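Local coordinates for Crov588 (Cafeteriavirus, PDB 6NYR), which is of unknown function but folds as a leucine-rich repeat solenoid of FNIP repeats that curves round into a ring, at residues A[93-98]-A[116-121]. Residues are numbered along the deposited sequence; the frame is centred on the assembly and turned at random.
Sequences QNLPKS and VLPGGL
L95 lies obliquely against the ring of P118, the proline that follows L117, the equivalent of L95 in the next coil: the LPKS of 95-98 and the LPGG of 117-120 are successive copies of one motif, 22 residues apart, stacked as adjacent coils of the leucine-rich-repeat solenoid. Followed outward, L95 starts with its CB 3.8 Å from CG of P118. Chi1 (-70°) sets its CG beside the backbone N, and CD1 comes to the CD edge of the proline, 4.0 Å from CD of P118. The L95 side chain also packs on L102 of strand 101-103, so it links its own coil's strand with the next loop. On the exposed side, the K97 chain bends at chi2 (-54°) and chi3 (89°), which brings its amine alongside the CA of P118, with NZ 3.7 Å from that atom. Water 1 accepts from K97 NZ at 2.5 Å, a short separation to be read with caution. The water in turn donates to V116 O at 3.0 Å. The same carbonyl lies near the backbone of Q93, where V116 O is 3.9 Å from CA of Q93. P118 also opens a type I turn to L121, closed by the hydrogen bond from L121 N to P118 O, 3.3 Å. No direct hydrogen bond joins the two loops; the direct side-chain contact is apolar, and the polar link on the solvent side, through a water, remains tentative.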
# COMPACT_ATOMS: atom_id res chain seq x y z
N GLN A 93 28.30 15.56 24.43
CA GLN A 93 28.66 16.93 24.76
C GLN A 93 29.25 17.65 23.55
O GLN A 93 29.18 18.88 23.47
CB GLN A 93 29.66 16.90 25.92
CG GLN A 93 29.65 18.08 26.84
CD GLN A 93 30.28 17.72 28.18
OE1 GLN A 93 30.49 16.54 28.49
NE2 GLN A 93 30.57 18.73 28.99
N ASN A 94 29.82 16.90 22.61
CA ASN A 94 30.38 17.47 21.39
C ASN A 94 29.37 17.58 20.26
O ASN A 94 29.73 18.08 19.19
CB ASN A 94 31.57 16.62 20.93
CG ASN A 94 32.79 16.80 21.83
OD1 ASN A 94 32.90 17.80 22.54
ND2 ASN A 94 33.70 15.84 21.80
N LEU A 95 28.13 17.13 20.46
CA LEU A 95 27.09 17.37 19.47
C LEU A 95 26.95 18.87 19.23
O LEU A 95 27.10 19.68 20.15
CB LEU A 95 25.76 16.78 19.92
CG LEU A 95 25.65 15.26 19.95
CD1 LEU A 95 24.33 14.83 20.59
CD2 LEU A 95 25.78 14.66 18.56
N PRO A 96 26.66 19.28 17.99
CA PRO A 96 26.58 20.72 17.70
C PRO A 96 25.35 21.36 18.30
O PRO A 96 24.27 20.76 18.39
CB PRO A 96 26.54 20.77 16.16
CG PRO A 96 25.93 19.45 15.77
CD PRO A 96 26.40 18.45 16.80
N LYS A 97 25.52 22.62 18.73
CA LYS A 97 24.44 23.37 19.35
C LYS A 97 23.32 23.71 18.38
O LYS A 97 22.30 24.27 18.81
CB LYS A 97 24.98 24.65 19.99
CG LYS A 97 25.91 24.40 21.18
CD LYS A 97 25.29 23.52 22.26
CE LYS A 97 25.55 22.04 22.00
NZ LYS A 97 25.62 21.24 23.27
N SER A 98 23.49 23.45 17.09
CA SER A 98 22.40 23.63 16.14
C SER A 98 21.39 22.49 16.18
O SER A 98 20.30 22.63 15.62
CB SER A 98 22.96 23.75 14.71
OG SER A 98 23.69 22.59 14.35
N VAL A 116 24.53 18.06 29.15
CA VAL A 116 25.11 17.16 28.16
C VAL A 116 24.38 17.24 26.83
O VAL A 116 24.96 17.59 25.80
CB VAL A 116 25.16 15.71 28.69
CG1 VAL A 116 25.79 14.78 27.66
CG2 VAL A 116 25.92 15.65 30.01
N LEU A 117 23.08 16.94 26.82
CA LEU A 117 22.30 16.99 25.59
C LEU A 117 22.24 18.43 25.07
O LEU A 117 22.16 19.38 25.87
CB LEU A 117 20.90 16.46 25.82
CG LEU A 117 20.56 15.00 25.50
CD1 LEU A 117 21.73 14.19 24.99
CD2 LEU A 117 19.94 14.31 26.73
N PRO A 118 22.24 18.63 23.75
CA PRO A 118 22.14 19.99 23.20
C PRO A 118 20.96 20.76 23.79
O PRO A 118 19.84 20.25 23.86
CB PRO A 118 21.97 19.75 21.70
CG PRO A 118 22.67 18.44 21.45
CD PRO A 118 22.44 17.61 22.70
N GLY A 119 21.23 22.00 24.19
CA GLY A 119 20.23 22.77 24.91
C GLY A 119 19.02 23.14 24.08
O GLY A 119 17.90 23.22 24.61
N GLY A 120 19.21 23.38 22.79
CA GLY A 120 18.12 23.77 21.92
C GLY A 120 17.32 22.63 21.33
O GLY A 120 16.39 22.88 20.56
N LEU A 121 17.65 21.40 21.70
CA LEU A 121 17.00 20.23 21.12
C LEU A 121 15.50 20.25 21.36
O LEU A 121 15.02 20.64 22.43
CB LEU A 121 17.60 18.97 21.74
CG LEU A 121 17.47 17.65 20.99
CD1 LEU A 121 18.46 17.61 19.84
CD2 LEU A 121 17.71 16.50 21.96
O HOH W 1 25.33 18.74 23.03